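Local structure of putative D-lactate dehydrogenase (Chlamydomonas reinhardtii, 4ZGS) at residues 32-42 against 57-68; 125-133 against 362-370. The protein probably reduces pyruvate to D-lactate with NADH in the algal chloroplast, as a member of the D-isomer specific 2-hydroxyacid dehydrogenase family. All coordinates share one frame; numbering follows the deposited sequence.

How the interactions relate
Both contacts reach the same five-stranded parallel sheet, ordered 60-63, 36-39, 81-84, 105-108, 127-129, at opposite edges. Interaction 1 pairs the edge strand 60-63 with its neighbour 36-39; interaction 2 packs the irregular segment 362-370 against the edge strand 127-129. Their centres are about 18 Å apart and their nearest atoms about 8 Å, without touching. Helix 341-359 bridges them, packing on Val32, Thr35, Val57 and Phe58 of the first and on Val129, Val131 and Asn366 of the second. Interaction 2 lies nearer the cofactor, with the Arg130 side chain about 8 Å from bound NAD, whereas interaction 1 is remote from it.

Interaction 1 of 2, residues 32-42 against 57-68; sequences VATTRCICYST and VFTDTYFVEPPL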
# COMPACT_ATOMS: atom_id res chain seq x y z
N VAL A 32 -8.77 30.04 38.07
CA VAL A 32 -8.72 29.52 36.70
C VAL A 32 -9.08 28.04 36.70
O VAL A 32 -9.85 27.58 35.86
CB VAL A 32 -7.33 29.69 36.08
CG1 VAL A 32 -7.22 28.83 34.78
CG2 VAL A 32 -7.03 31.17 35.83
N ALA A 33 -8.58 27.31 37.69
CA ALA A 33 -8.80 25.88 37.82
C ALA A 33 -10.29 25.51 37.91
O ALA A 33 -10.70 24.42 37.49
CB ALA A 33 -8.05 25.35 39.04
N THR A 34 -11.11 26.41 38.45
CA THR A 34 -12.54 26.16 38.61
C THR A 34 -13.26 26.21 37.27
O THR A 34 -14.45 25.92 37.19
CB THR A 34 -13.21 27.19 39.58
OG1 THR A 34 -13.19 28.49 38.98
CG2 THR A 34 -12.50 27.24 40.94
N THR A 35 -12.57 26.62 36.22
CA THR A 35 -13.17 26.61 34.89
C THR A 35 -13.52 25.18 34.45
O THR A 35 -12.74 24.25 34.68
CB THR A 35 -12.22 27.24 33.83
OG1 THR A 35 -11.77 28.53 34.29
CG2 THR A 35 -12.95 27.41 32.50
N ARG A 36 -14.71 25.02 33.85
CA ARG A 36 -15.17 23.75 33.29
C ARG A 36 -15.10 23.83 31.77
O ARG A 36 -15.82 24.61 31.14
CB ARG A 36 -16.60 23.43 33.72
CG ARG A 36 -16.77 22.94 35.15
CD ARG A 36 -18.23 22.74 35.47
NE ARG A 36 -18.84 21.67 34.67
CZ ARG A 36 -18.78 20.37 34.94
NH1 ARG A 36 -18.11 19.92 35.99
NH2 ARG A 36 -19.38 19.50 34.14
N CYS A 37 -14.24 22.97 31.20
CA CYS A 37 -13.93 22.99 29.78
C CYS A 37 -14.35 21.71 29.04
O CYS A 37 -14.02 20.60 29.47
CB CYS A 37 -12.44 23.19 29.59
SG CYS A 37 -11.74 24.70 30.24
N ILE A 38 -15.08 21.86 27.94
CA ILE A 38 -15.35 20.72 27.09
C ILE A 38 -14.59 20.84 25.76
O ILE A 38 -14.59 21.92 25.17
CB ILE A 38 -16.90 20.55 26.87
CG1 ILE A 38 -17.21 19.33 25.98
CG2 ILE A 38 -17.52 21.81 26.28
CD1 ILE A 38 -18.69 18.87 26.04
N CYS A 39 -13.94 19.77 25.30
CA CYS A 39 -13.23 19.77 24.00
C CYS A 39 -13.81 18.79 22.99
O CYS A 39 -13.85 17.57 23.22
CB CYS A 39 -11.73 19.46 24.15
SG CYS A 39 -10.81 20.78 24.98
N TYR A 40 -14.29 19.33 21.88
CA TYR A 40 -14.81 18.53 20.79
C TYR A 40 -13.75 17.98 19.82
O TYR A 40 -12.65 18.52 19.70
CB TYR A 40 -15.86 19.35 20.07
CG TYR A 40 -17.06 19.54 20.96
CD1 TYR A 40 -17.12 20.59 21.86
CD2 TYR A 40 -18.12 18.65 20.92
CE1 TYR A 40 -18.22 20.76 22.70
CE2 TYR A 40 -19.23 18.82 21.74
CZ TYR A 40 -19.28 19.87 22.64
OH TYR A 40 -20.38 20.06 23.47
N SER A 41 -14.09 16.89 19.15
CA SER A 41 -13.14 16.27 18.20
C SER A 41 -11.83 15.85 18.87
O SER A 41 -10.76 16.11 18.34
CB SER A 41 -12.81 17.23 17.04
OG SER A 41 -13.98 17.58 16.34
N THR A 42 -11.91 15.14 20.00
CA THR A 42 -10.68 14.74 20.64
C THR A 42 -10.28 13.42 20.04
O THR A 42 -10.70 12.36 20.51
CB THR A 42 -10.84 14.57 22.17
OG1 THR A 42 -11.36 15.77 22.75
CG2 THR A 42 -9.52 14.23 22.83
N VAL A 57 -4.15 22.46 34.62
CA VAL A 57 -4.69 23.79 34.87
C VAL A 57 -6.15 23.72 35.29
O VAL A 57 -6.51 24.23 36.34
CB VAL A 57 -4.54 24.71 33.66
CG1 VAL A 57 -5.27 26.01 33.89
CG2 VAL A 57 -3.08 24.97 33.40
N PHE A 58 -7.00 23.16 34.45
CA PHE A 58 -8.42 23.10 34.77
C PHE A 58 -8.74 21.80 35.51
O PHE A 58 -8.29 20.72 35.12
CB PHE A 58 -9.26 23.25 33.51
CG PHE A 58 -8.87 24.43 32.68
CD1 PHE A 58 -9.16 25.71 33.10
CD2 PHE A 58 -8.14 24.26 31.53
CE1 PHE A 58 -8.78 26.81 32.34
CE2 PHE A 58 -7.74 25.35 30.77
CZ PHE A 58 -8.07 26.62 31.17
N THR A 59 -9.48 21.92 36.60
CA THR A 59 -9.81 20.80 37.47
C THR A 59 -10.77 19.79 36.80
O THR A 59 -10.65 18.59 37.02
CB THR A 59 -10.45 21.32 38.77
OG1 THR A 59 -10.37 20.33 39.79
CG2 THR A 59 -11.90 21.68 38.52
N ASP A 60 -11.75 20.30 36.06
CA ASP A 60 -12.74 19.50 35.34
C ASP A 60 -12.63 19.83 33.88
O ASP A 60 -12.87 20.97 33.47
CB ASP A 60 -14.18 19.77 35.79
CG ASP A 60 -14.45 19.35 37.23
OD1 ASP A 60 -13.80 18.37 37.68
OD2 ASP A 60 -15.30 19.99 37.90
N THR A 61 -12.21 18.84 33.09
CA THR A 61 -12.10 19.01 31.66
C THR A 61 -12.68 17.78 30.97
O THR A 61 -12.26 16.66 31.23
CB THR A 61 -10.64 19.29 31.23
OG1 THR A 61 -9.76 18.46 31.99
CG2 THR A 61 -10.27 20.74 31.51
N TYR A 62 -13.69 18.02 30.12
CA TYR A 62 -14.42 16.98 29.41
C TYR A 62 -13.92 16.80 27.97
O TYR A 62 -13.97 17.74 27.15
CB TYR A 62 -15.91 17.32 29.41
CG TYR A 62 -16.82 16.21 28.91
CD1 TYR A 62 -16.33 14.97 28.53
CD2 TYR A 62 -18.19 16.44 28.79
CE1 TYR A 62 -17.18 13.98 28.07
CE2 TYR A 62 -19.03 15.48 28.33
CZ TYR A 62 -18.53 14.25 27.97
OH TYR A 62 -19.42 13.30 27.51
N PHE A 63 -13.40 15.62 27.64
CA PHE A 63 -12.94 15.38 26.27
C PHE A 63 -13.90 14.49 25.48
O PHE A 63 -14.05 13.31 25.78
CB PHE A 63 -11.53 14.78 26.30
CG PHE A 63 -10.45 15.75 26.74
CD1 PHE A 63 -9.89 16.65 25.84
CD2 PHE A 63 -10.05 15.81 28.08
CE1 PHE A 63 -8.90 17.57 26.25
CE2 PHE A 63 -9.08 16.74 28.51
CZ PHE A 63 -8.51 17.62 27.60
N VAL A 64 -14.59 15.08 24.50
CA VAL A 64 -15.54 14.35 23.65
C VAL A 64 -14.92 14.00 22.29
O VAL A 64 -14.39 14.88 21.59
CB VAL A 64 -16.88 15.13 23.45
CG1 VAL A 64 -17.47 15.55 24.79
CG2 VAL A 64 -16.70 16.32 22.52
N GLU A 65 -14.93 12.71 21.92
CA GLU A 65 -14.29 12.31 20.68
C GLU A 65 -15.01 12.77 19.41
O GLU A 65 -14.37 13.35 18.54
CB GLU A 65 -14.05 10.81 20.66
CG GLU A 65 -13.37 10.33 21.94
CD GLU A 65 -12.93 8.87 21.89
OE1 GLU A 65 -13.34 8.14 20.96
OE2 GLU A 65 -12.16 8.46 22.78
N PRO A 66 -16.33 12.57 19.31
CA PRO A 66 -16.95 13.07 18.07
C PRO A 66 -16.86 14.60 17.95
O PRO A 66 -16.65 15.29 18.93
CB PRO A 66 -18.42 12.62 18.20
CG PRO A 66 -18.64 12.36 19.65
CD PRO A 66 -17.30 11.85 20.15
N PRO A 67 -16.98 15.11 16.71
CA PRO A 67 -16.96 16.56 16.48
C PRO A 67 -18.21 17.19 17.06
O PRO A 67 -19.06 16.50 17.62
CB PRO A 67 -16.96 16.68 14.96
CG PRO A 67 -17.61 15.40 14.48
CD PRO A 67 -17.18 14.34 15.46
N LEU A 68 -18.33 18.49 16.88
CA LEU A 68 -19.45 19.20 17.43
C LEU A 68 -20.61 19.33 16.44
O LEU A 68 -20.43 19.76 15.31
CB LEU A 68 -19.00 20.57 17.94
CG LEU A 68 -20.05 21.62 18.30
CD1 LEU A 68 -20.86 21.16 19.51
CD2 LEU A 68 -19.30 22.90 18.61
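Strands 36-39 and 60-63 run parallel, 13° apart with axes 4.6 Å from each other, and are joined by nearly straight hydrogen bonds from Tyr62 N to Cys37 O (2.7 Å) and from Cys39 N to Tyr62 O (2.7 Å). Val64 N to Cys39 O extends the ladder by one rung; beyond it the register breaks, Ser41 N bonding to Pro66 O and Thr42 N to Val64 O. On the side of Cys37 and Cys39, Cys37 SG, set beside its own backbone N (chi1 -61°), sits over the centre of the Phe58 ring, 3.8 Å from its centroid, while Val57 CG1 covers the opposite face. With helix 44-57 between them the strands form a beta-alpha-beta unit of the five-stranded, flavodoxin-like substrate domain; helix 341-359 packs on Val57 and Phe58. On the other side, Ile38 CD1 lies 3.7 Å from Tyr62 CD2 and also touches Val64 CG1, which itself covers a face of the Tyr62 ring. Tyr62 also packs on Tyr62 of a second subunit. Farther along, Leu68 CD1 makes a CH-pi contact over one face of the Tyr40 ring, whose OH bonds to Thr72 O. Near the strand starts, Arg36 NH1 forms a long salt bridge with Asp60 OD2 (3.4 Å).

Interaction 2 of 2, residues 125-133 against 362-370; sequences GVRVVRVPT and RPLGNEVKA
Arg127 and Glu367 form a two-pronged salt bridge between strand 127-129 and the C-terminal tail. Arg127 NE gives a hydrogen bond to Glu367 OE1 (3.0 Å, 162° at the hydrogen), and NH2 meets OE2, though the position of NH2 is less certain. The arginine chain leaves beside its backbone N and bends at chi3 (64°), presenting this edge of the guanidinium, whereas Glu367 reaches it fully extended. The two flat groups are turned 42° apart, and NE approaches OE1 from above the carboxylate plane. Replacing Arg127 by alanine removes both N-H donors and would probably leave the Glu367 carboxylate without its cationic mate and able to turn.

Beside this pair, Val368 N donates to Val128 O at 3.0 Å, and Val128 CG1 lies alongside Val368 CG1 (3.5 Å), their side chains pointing the same way. Leu118 of helix 118-124 packs on both valines. Farther along, Asn366 crosses Pro132 at about a right angle, its OD1 3.5 Å from Pro132 CG, while its ND2 bonds to Asn354 OD1 of helix 341-359. Asn354 ND2 in turn holds Arg130 O, so one helix residue ties strand and tail together.

The paired charge at one end and the Asn354 amide at the other thus bracket a single backbone bond and an apolar valine pair, a contact with polar ends and a greasy middle.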
# COMPACT_ATOMS: atom_id res chain seq x y z
N GLY A 125 -24.33 35.69 23.32
CA GLY A 125 -23.46 36.01 24.44
C GLY A 125 -22.20 35.17 24.50
O GLY A 125 -21.48 35.15 25.50
N VAL A 126 -21.95 34.42 23.43
CA VAL A 126 -20.76 33.59 23.34
C VAL A 126 -19.57 34.36 22.72
O VAL A 126 -19.72 35.00 21.67
CB VAL A 126 -21.07 32.31 22.50
CG1 VAL A 126 -19.83 31.37 22.41
CG2 VAL A 126 -22.28 31.59 23.08
N ARG A 127 -18.40 34.29 23.35
CA ARG A 127 -17.21 34.95 22.83
C ARG A 127 -16.27 33.91 22.24
O ARG A 127 -16.11 32.82 22.80
CB ARG A 127 -16.49 35.76 23.91
CG ARG A 127 -17.38 36.76 24.57
CD ARG A 127 -16.67 37.50 25.66
NE ARG A 127 -15.57 38.31 25.17
CZ ARG A 127 -14.80 39.05 25.97
NH1 ARG A 127 -15.05 39.08 27.28
NH2 ARG A 127 -13.82 39.78 25.47
N VAL A 128 -15.65 34.26 21.12
CA VAL A 128 -14.78 33.35 20.42
C VAL A 128 -13.31 33.79 20.48
O VAL A 128 -12.97 34.92 20.12
CB VAL A 128 -15.21 33.19 18.95
CG1 VAL A 128 -14.29 32.21 18.24
CG2 VAL A 128 -16.66 32.70 18.85
N VAL A 129 -12.44 32.87 20.89
CA VAL A 129 -11.03 33.17 20.95
C VAL A 129 -10.30 32.15 20.06
O VAL A 129 -10.93 31.23 19.53
CB VAL A 129 -10.56 33.17 22.39
CG1 VAL A 129 -9.67 31.98 22.67
CG2 VAL A 129 -9.86 34.46 22.69
N ARG A 130 -9.01 32.31 19.83
CA ARG A 130 -8.39 31.65 18.69
C ARG A 130 -6.86 31.53 18.75
O ARG A 130 -6.22 32.24 19.50
CB ARG A 130 -8.81 32.47 17.48
CG ARG A 130 -8.16 32.27 16.20
CD ARG A 130 -8.45 33.54 15.37
NE ARG A 130 -7.91 33.50 14.01
CZ ARG A 130 -7.09 34.40 13.49
NH1 ARG A 130 -6.69 35.44 14.21
NH2 ARG A 130 -6.67 34.26 12.25
N VAL A 131 -6.26 30.62 18.00
CA VAL A 131 -4.80 30.71 17.87
C VAL A 131 -4.35 31.21 16.50
O VAL A 131 -4.33 30.46 15.53
CB VAL A 131 -4.11 29.38 18.14
CG1 VAL A 131 -2.61 29.55 17.95
CG2 VAL A 131 -4.46 28.89 19.53
N PRO A 132 -3.93 32.48 16.42
CA PRO A 132 -3.62 33.05 15.10
C PRO A 132 -2.30 32.57 14.45
O PRO A 132 -2.23 32.63 13.22
CB PRO A 132 -3.58 34.56 15.38
CG PRO A 132 -3.28 34.68 16.82
CD PRO A 132 -3.79 33.45 17.52
N THR A 133 -1.32 32.08 15.19
CA THR A 133 -0.08 31.64 14.54
C THR A 133 0.55 30.35 15.08
O THR A 133 0.84 30.21 16.27
CB THR A 133 0.99 32.75 14.55
OG1 THR A 133 1.00 33.38 15.84
CG2 THR A 133 0.69 33.80 13.49
N ARG A 362 -8.81 39.55 31.71
CA ARG A 362 -7.79 40.35 31.03
C ARG A 362 -8.21 40.68 29.60
O ARG A 362 -9.14 40.09 29.08
CB ARG A 362 -6.46 39.61 31.03
CG ARG A 362 -5.81 39.41 32.40
CD ARG A 362 -4.62 38.48 32.21
NE ARG A 362 -3.98 38.08 33.46
CZ ARG A 362 -2.89 37.32 33.52
NH1 ARG A 362 -2.33 36.86 32.40
NH2 ARG A 362 -2.37 37.00 34.70
N PRO A 363 -7.54 41.65 28.96
CA PRO A 363 -7.87 41.88 27.55
C PRO A 363 -7.44 40.69 26.70
O PRO A 363 -6.31 40.22 26.83
CB PRO A 363 -7.09 43.15 27.20
CG PRO A 363 -6.02 43.26 28.24
CD PRO A 363 -6.59 42.65 29.48
N LEU A 364 -8.34 40.22 25.84
CA LEU A 364 -8.15 38.95 25.12
C LEU A 364 -7.15 39.05 23.97
O LEU A 364 -6.07 38.47 24.02
CB LEU A 364 -9.51 38.45 24.64
CG LEU A 364 -10.43 38.10 25.82
CD1 LEU A 364 -11.82 37.74 25.38
CD2 LEU A 364 -9.83 36.94 26.60
N GLY A 365 -7.54 39.77 22.92
CA GLY A 365 -6.62 40.05 21.83
C GLY A 365 -6.53 38.98 20.78
O GLY A 365 -6.21 39.28 19.64
N ASN A 366 -6.85 37.74 21.15
CA ASN A 366 -6.98 36.65 20.19
C ASN A 366 -8.48 36.48 19.88
O ASN A 366 -8.91 35.53 19.20
CB ASN A 366 -6.36 35.35 20.72
CG ASN A 366 -4.83 35.36 20.67
OD1 ASN A 366 -4.21 36.05 19.86
ND2 ASN A 366 -4.23 34.58 21.55
N GLU A 367 -9.28 37.39 20.42
CA GLU A 367 -10.71 37.39 20.15
C GLU A 367 -11.02 37.69 18.69
O GLU A 367 -10.54 38.68 18.14
CB GLU A 367 -11.42 38.41 21.03
CG GLU A 367 -12.92 38.24 21.04
CD GLU A 367 -13.62 39.12 22.07
OE1 GLU A 367 -14.83 38.91 22.31
OE2 GLU A 367 -12.96 40.03 22.64
N VAL A 368 -11.79 36.81 18.04
CA VAL A 368 -12.41 37.13 16.76
C VAL A 368 -13.89 37.46 17.03
O VAL A 368 -14.52 36.83 17.89
CB VAL A 368 -12.24 35.97 15.72
CG1 VAL A 368 -12.83 34.67 16.25
CG2 VAL A 368 -12.87 36.35 14.40
N LYS A 369 -14.45 38.45 16.33
CA LYS A 369 -15.79 38.97 16.66
C LYS A 369 -16.49 39.68 15.50
O LYS A 369 -15.85 40.08 14.52
CB LYS A 369 -15.69 39.95 17.84
CG LYS A 369 -15.19 41.33 17.43
CD LYS A 369 -14.49 42.05 18.56
CE LYS A 369 -15.49 42.67 19.51
NZ LYS A 369 -14.86 43.62 20.46
N ALA A 370 -17.81 39.87 15.63
CA ALA A 370 -18.58 40.72 14.72
C ALA A 370 -19.65 41.50 15.49
O ALA A 370 -19.82 42.71 15.31
CB ALA A 370 -19.21 39.90 13.61